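Local coordinates for imelysin (Bacteroides ovatus ATCC 8483, PDB 3OYV), which belongs to the imelysin-like family, whose members are implicated in bacterial iron uptake, and probably binds a metal outside the cell, at residues Y111-W116 / P181-I186; S115-H120 / L347-Y352; T126-S131 / P281-E286. One frame throughout, in Å; residues are numbered along the deposited sequence.

Contact 1: residues Y111-W116 / P181-I186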
loop_
_atom_site.group_PDB
_atom_site.type_symbol
_atom_site.label_atom_id
_atom_site.label_comp_id
_atom_site.label_asym_id
_atom_site.label_seq_id
_atom_site.Cartn_x
_atom_site.Cartn_y
_atom_site.Cartn_z
ATOM N N TYR A 111 15.808 11.321 -3.376
ATOM C CA TYR A 111 14.462 11.898 -3.434
ATOM C C TYR A 111 13.452 11.019 -4.147
ATOM O O TYR A 111 12.261 11.340 -4.158
ATOM C CB TYR A 111 14.513 13.324 -4.001
ATOM C CG TYR A 111 15.173 14.272 -3.028
ATOM C CD1 TYR A 111 14.445 14.846 -2.007
ATOM C CD2 TYR A 111 16.525 14.575 -3.106
ATOM C CE1 TYR A 111 15.050 15.690 -1.083
ATOM C CE2 TYR A 111 17.147 15.417 -2.192
ATOM C CZ TYR A 111 16.404 15.974 -1.181
ATOM O OH TYR A 111 16.988 16.801 -0.260
ATOM N N ALA A 112 13.909 9.883 -4.684
ATOM C CA ALA A 112 13.034 8.913 -5.341
ATOM C C ALA A 112 12.445 7.867 -4.387
ATOM O O ALA A 112 11.615 7.082 -4.808
ATOM C CB ALA A 112 13.800 8.195 -6.475
ATOM N N VAL A 113 12.960 7.806 -3.157
ATOM C CA VAL A 113 12.600 6.731 -2.225
ATOM C C VAL A 113 11.172 6.901 -1.662
ATOM O O VAL A 113 10.905 7.809 -0.863
ATOM C CB VAL A 113 13.620 6.650 -1.081
ATOM C CG1 VAL A 113 13.214 5.597 -0.015
ATOM C CG2 VAL A 113 15.033 6.295 -1.639
ATOM N N GLU A 114 10.277 5.989 -2.029
ATOM C CA GLU A 114 8.911 5.995 -1.534
ATOM C C GLU A 114 8.878 5.813 -0.018
ATOM O O GLU A 114 9.460 4.876 0.516
ATOM C CB GLU A 114 8.117 4.865 -2.206
ATOM C CG GLU A 114 6.746 4.573 -1.562
ATOM C CD GLU A 114 6.122 3.267 -2.044
ATOM O OE1 GLU A 114 6.161 3.007 -3.261
ATOM O OE2 GLU A 114 5.574 2.496 -1.206
ATOM N N SER A 115 8.191 6.709 0.675
ATOM C CA SER A 115 8.031 6.734 2.137
ATOM C C SER A 115 9.279 7.248 2.883
ATOM O O SER A 115 9.412 7.070 4.102
ATOM C CB SER A 115 7.548 5.411 2.726
ATOM O OG SER A 115 6.231 5.114 2.319
ATOM N N TRP A 116 10.178 7.975 2.201
ATOM C CA TRP A 116 11.331 8.503 2.905
ATOM C C TRP A 116 11.001 9.649 3.848
ATOM O O TRP A 116 11.722 9.872 4.801
ATOM C CB TRP A 116 12.429 8.928 1.939
ATOM C CG TRP A 116 12.314 10.316 1.299
ATOM C CD1 TRP A 116 11.772 10.617 0.085
ATOM C CD2 TRP A 116 12.759 11.567 1.847
ATOM N NE1 TRP A 116 11.866 11.965 -0.171
ATOM C CE2 TRP A 116 12.488 12.562 0.884
ATOM C CE3 TRP A 116 13.395 11.930 3.033
ATOM C CZ2 TRP A 116 12.783 13.916 1.103
ATOM C CZ3 TRP A 116 13.724 13.268 3.236
ATOM C CH2 TRP A 116 13.423 14.235 2.269
ATOM N N PRO A 181 17.764 4.643 7.924
ATOM C CA PRO A 181 16.736 4.494 6.909
ATOM C C PRO A 181 17.331 4.080 5.578
ATOM O O PRO A 181 18.456 4.437 5.248
ATOM C CB PRO A 181 16.175 5.916 6.822
ATOM C CG PRO A 181 17.413 6.783 7.055
ATOM C CD PRO A 181 18.213 6.053 8.065
ATOM N N PHE A 182 16.545 3.396 4.780
ATOM C CA PHE A 182 16.978 2.981 3.446
ATOM C C PHE A 182 17.492 4.182 2.662
ATOM O O PHE A 182 18.494 4.077 1.959
ATOM C CB PHE A 182 15.824 2.263 2.710
ATOM C CG PHE A 182 16.023 2.071 1.243
ATOM C CD1 PHE A 182 17.190 1.528 0.716
ATOM C CD2 PHE A 182 14.980 2.376 0.368
ATOM C CE1 PHE A 182 17.305 1.356 -0.652
ATOM C CE2 PHE A 182 15.093 2.205 -0.985
ATOM C CZ PHE A 182 16.269 1.697 -1.513
ATOM N N ARG A 183 16.830 5.328 2.755
ATOM C CA ARG A 183 17.244 6.470 1.950
ATOM C C ARG A 183 18.699 6.886 2.181
ATOM O O ARG A 183 19.309 7.446 1.276
ATOM C CB ARG A 183 16.302 7.649 2.178
ATOM C CG ARG A 183 16.666 8.880 1.375
ATOM C CD ARG A 183 15.847 10.010 1.813
ATOM N NE ARG A 183 16.042 11.235 1.054
ATOM C CZ ARG A 183 16.723 12.306 1.474
ATOM N NH1 ARG A 183 17.387 12.311 2.613
ATOM N NH2 ARG A 183 16.778 13.387 0.707
ATOM N N ASN A 184 19.245 6.606 3.362
ATOM C CA ASN A 184 20.652 6.947 3.662
ATOM C C ASN A 184 21.621 5.801 3.429
ATOM O O ASN A 184 22.822 5.939 3.701
ATOM C CB ASN A 184 20.826 7.442 5.110
ATOM C CG ASN A 184 20.204 8.800 5.351
ATOM O OD1 ASN A 184 19.862 9.484 4.419
ATOM N ND2 ASN A 184 20.047 9.183 6.627
ATOM N N HIS A 185 21.103 4.672 2.954
ATOM C CA HIS A 185 21.896 3.456 2.725
ATOM C C HIS A 185 21.571 2.778 1.400
ATOM O O HIS A 185 21.622 1.551 1.281
ATOM C CB HIS A 185 21.668 2.495 3.893
ATOM C CG HIS A 185 22.094 3.061 5.188
ATOM N ND1 HIS A 185 21.243 3.698 6.060
ATOM C CD2 HIS A 185 23.323 3.128 5.740
ATOM C CE1 HIS A 185 21.936 4.141 7.094
ATOM N NE2 HIS A 185 23.197 3.802 6.927
ATOM N N ILE A 186 21.262 3.578 0.392
ATOM C CA ILE A 186 20.857 3.046 -0.877
ATOM C C ILE A 186 21.924 2.106 -1.490
ATOM O O ILE A 186 21.568 1.002 -1.845
ATOM C CB ILE A 186 20.438 4.144 -1.851
ATOM C CG1 ILE A 186 19.168 4.862 -1.357
ATOM C CG2 ILE A 186 20.278 3.605 -3.258
ATOM C CD1 ILE A 186 18.806 6.122 -2.141
#

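Contact 2: residues S115-H120 / L347-Y352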
loop_
_atom_site.group_PDB
_atom_site.type_symbol
_atom_site.label_atom_id
_atom_site.label_comp_id
_atom_site.label_asym_id
_atom_site.label_seq_id
_atom_site.Cartn_x
_atom_site.Cartn_y
_atom_site.Cartn_z
ATOM N N SER A 115 8.191 6.709 0.675
ATOM C CA SER A 115 8.031 6.734 2.137
ATOM C C SER A 115 9.279 7.248 2.883
ATOM O O SER A 115 9.412 7.070 4.102
ATOM C CB SER A 115 7.548 5.411 2.726
ATOM O OG SER A 115 6.231 5.114 2.319
ATOM N N TRP A 116 10.178 7.975 2.201
ATOM C CA TRP A 116 11.331 8.503 2.905
ATOM C C TRP A 116 11.001 9.649 3.848
ATOM O O TRP A 116 11.722 9.872 4.801
ATOM C CB TRP A 116 12.429 8.928 1.939
ATOM C CG TRP A 116 12.314 10.316 1.299
ATOM C CD1 TRP A 116 11.772 10.617 0.085
ATOM C CD2 TRP A 116 12.759 11.567 1.847
ATOM N NE1 TRP A 116 11.866 11.965 -0.171
ATOM C CE2 TRP A 116 12.488 12.562 0.884
ATOM C CE3 TRP A 116 13.395 11.930 3.033
ATOM C CZ2 TRP A 116 12.783 13.916 1.103
ATOM C CZ3 TRP A 116 13.724 13.268 3.236
ATOM C CH2 TRP A 116 13.423 14.235 2.269
ATOM N N TYR A 117 9.914 10.396 3.588
ATOM C CA TYR A 117 9.678 11.572 4.384
ATOM C C TYR A 117 9.574 11.190 5.848
ATOM O O TYR A 117 9.980 11.945 6.727
ATOM C CB TYR A 117 8.396 12.293 4.016
ATOM C CG TYR A 117 8.179 12.713 2.596
ATOM C CD1 TYR A 117 9.188 13.278 1.825
ATOM C CD2 TYR A 117 6.949 12.561 2.007
ATOM C CE1 TYR A 117 8.937 13.689 0.536
ATOM C CE2 TYR A 117 6.678 12.999 0.727
ATOM C CZ TYR A 117 7.688 13.549 -0.019
ATOM O OH TYR A 117 7.398 13.951 -1.308
ATOM N N SER A 118 9.006 10.005 6.101
ATOM C CA SER A 118 8.784 9.492 7.447
ATOM C C SER A 118 9.824 8.431 7.851
ATOM O O SER A 118 9.678 7.758 8.871
ATOM C CB SER A 118 7.368 8.907 7.530
ATOM O OG SER A 118 7.182 7.954 6.539
ATOM N N TRP A 119 10.850 8.246 7.016
ATOM C CA TRP A 119 11.866 7.173 7.185
ATOM C C TRP A 119 11.197 5.806 7.344
ATOM O O TRP A 119 11.607 4.953 8.141
ATOM C CB TRP A 119 12.795 7.469 8.361
ATOM C CG TRP A 119 13.842 8.501 8.120
ATOM C CD1 TRP A 119 13.885 9.413 7.126
ATOM C CD2 TRP A 119 15.002 8.719 8.915
ATOM N NE1 TRP A 119 14.995 10.193 7.241
ATOM C CE2 TRP A 119 15.710 9.778 8.329
ATOM C CE3 TRP A 119 15.534 8.091 10.056
ATOM C CZ2 TRP A 119 16.925 10.264 8.867
ATOM C CZ3 TRP A 119 16.763 8.557 10.575
ATOM C CH2 TRP A 119 17.437 9.631 9.973
ATOM N N HIS A 120 10.133 5.620 6.592
ATOM C CA HIS A 120 9.247 4.463 6.718
ATOM C C HIS A 120 9.404 3.450 5.577
ATOM O O HIS A 120 8.684 2.453 5.516
ATOM C CB HIS A 120 7.815 5.044 6.835
ATOM C CG HIS A 120 6.719 4.038 6.824
ATOM N ND1 HIS A 120 6.507 3.161 7.867
ATOM C CD2 HIS A 120 5.744 3.807 5.923
ATOM C CE1 HIS A 120 5.468 2.394 7.574
ATOM N NE2 HIS A 120 4.972 2.787 6.408
ATOM N N LEU A 347 -0.171 13.523 2.171
ATOM C CA LEU A 347 -0.351 13.733 3.606
ATOM C C LEU A 347 0.935 13.515 4.362
ATOM O O LEU A 347 1.231 14.251 5.282
ATOM C CB LEU A 347 -1.456 12.846 4.108
ATOM C CG LEU A 347 -2.050 13.200 5.445
ATOM C CD1 LEU A 347 -2.373 14.689 5.596
ATOM C CD2 LEU A 347 -3.333 12.313 5.627
ATOM N N GLU A 348 1.689 12.502 3.947
ATOM C CA GLU A 348 2.994 12.266 4.555
ATOM C C GLU A 348 3.900 13.513 4.475
ATOM O O GLU A 348 4.542 13.909 5.458
ATOM C CB GLU A 348 3.669 11.057 3.865
ATOM C CG GLU A 348 4.911 10.513 4.556
ATOM C CD GLU A 348 5.716 9.588 3.641
ATOM O OE1 GLU A 348 5.382 9.473 2.452
ATOM O OE2 GLU A 348 6.717 9.036 4.134
ATOM N N PHE A 349 3.944 14.111 3.281
ATOM C CA PHE A 349 4.741 15.344 3.064
ATOM C C PHE A 349 4.328 16.456 4.030
ATOM O O PHE A 349 5.160 17.196 4.535
ATOM C CB PHE A 349 4.512 15.783 1.616
ATOM C CG PHE A 349 5.216 17.059 1.205
ATOM C CD1 PHE A 349 4.684 18.295 1.489
ATOM C CD2 PHE A 349 6.336 17.012 0.405
ATOM C CE1 PHE A 349 5.336 19.441 1.081
ATOM C CE2 PHE A 349 6.962 18.171 -0.025
ATOM C CZ PHE A 349 6.470 19.369 0.334
ATOM N N LEU A 350 3.026 16.557 4.248
ATOM C CA LEU A 350 2.417 17.591 5.091
ATOM C C LEU A 350 2.597 17.356 6.579
ATOM O O LEU A 350 2.475 18.299 7.366
ATOM C CB LEU A 350 0.932 17.740 4.718
ATOM C CG LEU A 350 0.616 18.274 3.301
ATOM C CD1 LEU A 350 -0.887 18.102 2.971
ATOM C CD2 LEU A 350 1.105 19.734 3.110
ATOM N N LEU A 351 2.918 16.110 6.963
ATOM C CA LEU A 351 3.038 15.722 8.355
ATOM C C LEU A 351 4.470 15.519 8.856
ATOM O O LEU A 351 4.715 15.621 10.055
ATOM C CB LEU A 351 2.228 14.446 8.636
ATOM C CG LEU A 351 0.720 14.583 8.560
ATOM C CD1 LEU A 351 0.071 13.204 8.741
ATOM C CD2 LEU A 351 0.210 15.592 9.615
ATOM N N TYR A 352 5.379 15.157 7.946
ATOM C CA TYR A 352 6.731 14.760 8.278
ATOM C C TYR A 352 7.783 15.584 7.554
ATOM O O TYR A 352 7.541 16.059 6.433
ATOM C CB TYR A 352 6.957 13.324 7.849
ATOM C CG TYR A 352 6.252 12.253 8.633
ATOM C CD1 TYR A 352 6.842 11.671 9.733
ATOM C CD2 TYR A 352 5.016 11.756 8.203
ATOM C CE1 TYR A 352 6.216 10.621 10.399
ATOM C CE2 TYR A 352 4.379 10.741 8.878
ATOM C CZ TYR A 352 4.994 10.158 9.959
ATOM O OH TYR A 352 4.347 9.116 10.578
HETATM O O HOH W 1 7.653 9.508 0.832
#

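Contact 3: residues T126-S131 / P281-E286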
loop_
_atom_site.group_PDB
_atom_site.type_symbol
_atom_site.label_atom_id
_atom_site.label_comp_id
_atom_site.label_asym_id
_atom_site.label_seq_id
_atom_site.Cartn_x
_atom_site.Cartn_y
_atom_site.Cartn_z
ATOM N N THR A 126 8.396 -3.943 3.608
ATOM C CA THR A 126 8.256 -5.181 4.367
ATOM C C THR A 126 6.775 -5.550 4.507
ATOM O O THR A 126 6.392 -6.711 4.303
ATOM C CB THR A 126 8.921 -5.077 5.741
ATOM O OG1 THR A 126 10.290 -4.740 5.581
ATOM C CG2 THR A 126 8.846 -6.380 6.523
ATOM N N ASN A 127 5.933 -4.556 4.825
ATOM C CA ASN A 127 4.480 -4.797 4.872
ATOM C C ASN A 127 3.927 -5.263 3.549
ATOM O O ASN A 127 3.035 -6.104 3.505
ATOM C CB ASN A 127 3.741 -3.539 5.341
ATOM C CG ASN A 127 3.821 -3.329 6.835
ATOM O OD1 ASN A 127 4.121 -4.252 7.598
ATOM N ND2 ASN A 127 3.567 -2.093 7.272
ATOM N N ASN A 128 4.477 -4.750 2.451
ATOM C CA ASN A 128 4.076 -5.228 1.143
ATOM C C ASN A 128 4.367 -6.741 0.991
ATOM O O ASN A 128 3.589 -7.492 0.407
ATOM C CB ASN A 128 4.785 -4.495 -0.007
ATOM C CG ASN A 128 4.512 -2.978 -0.091
ATOM O OD1 ASN A 128 5.329 -2.286 -0.698
ATOM N ND2 ASN A 128 3.420 -2.468 0.484
ATOM N N ILE A 129 5.508 -7.173 1.512
ATOM C CA ILE A 129 5.842 -8.605 1.472
ATOM C C ILE A 129 4.901 -9.397 2.405
ATOM O O ILE A 129 4.468 -10.499 2.066
ATOM C CB ILE A 129 7.325 -8.863 1.789
ATOM C CG1 ILE A 129 8.247 -8.128 0.794
ATOM C CG2 ILE A 129 7.596 -10.363 1.804
ATOM C CD1 ILE A 129 7.998 -8.402 -0.651
ATOM N N TYR A 130 4.564 -8.827 3.564
ATOM C CA TYR A 130 3.587 -9.480 4.425
ATOM C C TYR A 130 2.219 -9.595 3.788
ATOM O O TYR A 130 1.485 -10.504 4.127
ATOM C CB TYR A 130 3.500 -8.792 5.786
ATOM C CG TYR A 130 4.722 -9.003 6.641
ATOM C CD1 TYR A 130 5.389 -10.223 6.630
ATOM C CD2 TYR A 130 5.205 -7.999 7.469
ATOM C CE1 TYR A 130 6.509 -10.437 7.411
ATOM C CE2 TYR A 130 6.334 -8.209 8.269
ATOM C CZ TYR A 130 6.961 -9.430 8.220
ATOM O OH TYR A 130 8.076 -9.646 9.002
ATOM N N SER A 131 1.896 -8.718 2.842
ATOM C CA SER A 131 0.678 -8.893 2.049
ATOM C C SER A 131 0.685 -10.226 1.290
ATOM O O SER A 131 -0.323 -10.961 1.258
ATOM C CB SER A 131 0.472 -7.723 1.092
ATOM O OG SER A 131 -0.818 -7.768 0.489
ATOM N N PRO A 281 -2.700 -1.308 7.017
ATOM C CA PRO A 281 -3.562 -2.124 6.182
ATOM C C PRO A 281 -3.398 -1.788 4.695
ATOM O O PRO A 281 -3.505 -2.695 3.845
ATOM C CB PRO A 281 -4.967 -1.815 6.698
ATOM C CG PRO A 281 -4.822 -0.495 7.375
ATOM C CD PRO A 281 -3.491 -0.525 7.989
ATOM N N TRP A 282 -3.116 -0.530 4.358
ATOM C CA TRP A 282 -2.858 -0.195 2.955
ATOM C C TRP A 282 -1.667 -0.989 2.404
ATOM O O TRP A 282 -1.749 -1.676 1.391
ATOM C CB TRP A 282 -2.572 1.301 2.754
ATOM C CG TRP A 282 -2.193 1.541 1.328
ATOM C CD1 TRP A 282 -0.939 1.739 0.847
ATOM C CD2 TRP A 282 -3.072 1.514 0.192
ATOM N NE1 TRP A 282 -0.978 1.842 -0.517
ATOM C CE2 TRP A 282 -2.269 1.689 -0.954
ATOM C CE3 TRP A 282 -4.435 1.308 0.021
ATOM C CZ2 TRP A 282 -2.806 1.727 -2.236
ATOM C CZ3 TRP A 282 -4.965 1.371 -1.255
ATOM C CH2 TRP A 282 -4.151 1.550 -2.365
ATOM N N GLU A 283 -0.567 -0.938 3.147
ATOM C CA GLU A 283 0.670 -1.582 2.688
ATOM C C GLU A 283 0.478 -3.108 2.652
ATOM O O GLU A 283 0.989 -3.796 1.747
ATOM C CB GLU A 283 1.814 -1.136 3.595
ATOM C CG GLU A 283 2.126 0.329 3.496
ATOM C CD GLU A 283 2.960 0.915 4.618
ATOM O OE1 GLU A 283 3.077 0.288 5.695
ATOM O OE2 GLU A 283 3.402 2.083 4.410
ATOM N N LYS A 284 -0.272 -3.627 3.624
ATOM C CA LYS A 284 -0.578 -5.055 3.660
ATOM C C LYS A 284 -1.668 -5.480 2.686
ATOM O O LYS A 284 -2.036 -6.663 2.624
ATOM C CB LYS A 284 -0.921 -5.474 5.077
ATOM C CG LYS A 284 0.273 -5.377 6.008
ATOM C CD LYS A 284 -0.089 -5.893 7.361
ATOM C CE LYS A 284 1.105 -6.107 8.262
ATOM N NZ LYS A 284 0.676 -6.639 9.591
ATOM N N SER A 285 -2.166 -4.546 1.864
ATOM C CA SER A 285 -3.101 -4.862 0.796
ATOM C C SER A 285 -2.434 -4.900 -0.550
ATOM O O SER A 285 -3.109 -5.217 -1.517
ATOM C CB SER A 285 -4.260 -3.847 0.746
ATOM O OG SER A 285 -3.932 -2.655 0.057
ATOM N N GLU A 286 -1.144 -4.591 -0.659
ATOM C CA GLU A 286 -0.561 -4.384 -1.988
ATOM C C GLU A 286 -0.269 -5.652 -2.783
ATOM O O GLU A 286 0.071 -5.548 -3.946
ATOM C CB GLU A 286 0.641 -3.448 -1.945
ATOM C CG GLU A 286 0.296 -2.037 -1.476
ATOM C CD GLU A 286 1.470 -1.062 -1.500
ATOM O OE1 GLU A 286 2.358 -1.157 -2.390
ATOM O OE2 GLU A 286 1.509 -0.196 -0.626
#

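Contact 1: residues Y111-W116 / P181-I186
Arg183 lies flat on the indole of Trp116, a guanidinium-aromatic stack joining two interhelical loops of this largely helical imelysin fold: 111-116, which carries a type II beta turn from Val113 to Trp116, and 181-186, with its 3-10 segment. Arg183 has two deposited conformers, and its contacts hold for the one described. The two planes diverge by 13°, and Arg183 CZ stands 3.7 Å from the centroid of the six-membered Trp116 ring, so the stack is also a cation-pi pair. Extended from CG to NE, the arginine runs its CD to within 3.3 Å of Trp116 CE3, while NE donates to Leu110 O, a bond that helps fix the turn of the group. Beside this stack the buried side is compact: Val113 CG1 reaches Phe182 CD2 at 3.7 Å and CG2 meets Ile186 CD1 at 3.8 Å, with helices 71-102 and 121-137 packed around them. The partly exposed side touches over less: the guanidinium and Tyr111 ring planes stand 80° apart, and Arg183 CZ, 4.7 Å from the Tyr111 ring centroid, makes a second, longer cation-pi contact. A single nitrogen makes the touch, Arg183 NH2 lying over the ring face 3.2 Å from Tyr111 CZ.

Contact 2: residues S115-H120 / L347-Y352
Ser118 holds OG between its backbone N and carbonyl carbon (chi1 55°), and Glu348 sends CG anti to its own N (chi1 -169°) with the chain extended beyond; these torsions bring hydroxyl and carboxylate together. Ser118 OG donates to Glu348 OE2 at 2.7 Å, and Ser118 N gives the same oxygen a longer, bent bond of 3.2 Å. Both donors use the anti side of OE2, reaching it from opposite faces of the carboxylate plane, so one residue straddles the oxygen. The other oxygen, OE1, accepts from water 1 at 2.8 Å, which takes a weak bond from Ser115 N, and it is also hydrogen-bonded to His345 ND1. His345 and Glu348 are the histidine and glutamate of the GxHxxE motif characteristic of imelysin-like proteins, which places this contact at a probable functional site. A leucine in place of Glu348 has no carboxylate oxygens in its side chain and would probably leave the Ser118 hydroxyl and amide without their shared partner and His345 freer to turn.

Aromatic packing flanks the carboxylate. Ser118 CB sits 3.4 Å from the centroid of the Tyr352 ring and almost on its normal, a CH-pi contact. Phe349 turns its edge to the face of Tyr117, with centroids 5.5 Å apart and planes at 82°, while Tyr117 CE2 lies 3.6 Å from Phe349 CB. Tyr117 OH is hydrogen-bonded to Gln309 OE1. The loop 115-120 thus rests on the end of helix 343-351, where Tyr352 leaves helical geometry to begin strand 352-353; Tyr352 leans on helix 265-283, Leu350 packs against helix 21-47, and a backbone bond ties Tyr117 to Gly355, between the paired strands 352-353 and 356-357.

Contact 3: residues T126-S131 / P281-E286
Asn127 and Glu283 open a set of three side-chain hydrogen bonds that tie helix 121-137 to the end of helix 265-283. Asn127 ND2 donates to Glu283 OE1 at 2.9 Å, nearly straight (166°) and in the amide plane. Asn128 ND2 reaches the backbone Glu283 O at 3.0 Å, again close to its own amide plane. Ser131 swings OG anti to its backbone N (chi1 -170°) and donates to Lys284 O at 2.7 Å, from above the carbonyl plane; the same OG also pairs with Ala287 N. Weaker packing fills in between: Asn128 CA makes a CA-H...O contact of 3.5 Å with Glu283 O, and Asn127 CB lies 3.5 Å from Glu283 CB. In the conformers described, salt bridges join Glu283 OE2 to Arg279, Lys284 NZ to Glu280 and Glu286 OE1 to Lys93. Hydrogen bonds add His120 to Glu283 OE2 and Lys93 NZ to Asn128 OD1, the latter probably helping to orient the amide. Polar side chains of one helix thus satisfy carbonyls at the C-terminal end of another, where a type I beta turn from Glu283 to Glu286 brings Glu286 beside bound glycerol and an unidentified ligand, both probably from crystallisation, which may mark a pocket.

Contacts 1 and 2 share Ser115 and Trp116, so the single loop after helix 106-111 is held by two partners; the centres of the two contacts lie about 11 Å apart. They also touch directly, Pro181 CG packing 3.6 Å from Trp119 CD2. Contact 3, nested along the chain within the loop closed by contact 2, lies about 17 Å from it between centres, yet His120 NE2 comes within 2.6 Å of Glu283 OE2. Unidentified ligand, probably from the crystallisation liquor, is modelled near all three: as a covalent link to Glu114 OE2, doubtful because Glu114 has a second conformer, and about 5 Å from the Ser115 and 2 Å from the Glu286 side chain (nearest atoms). Lys93 NZ is hydrogen-bonded to Glu114 and salt-bridged to Glu286, consistent with one shared polar pocket.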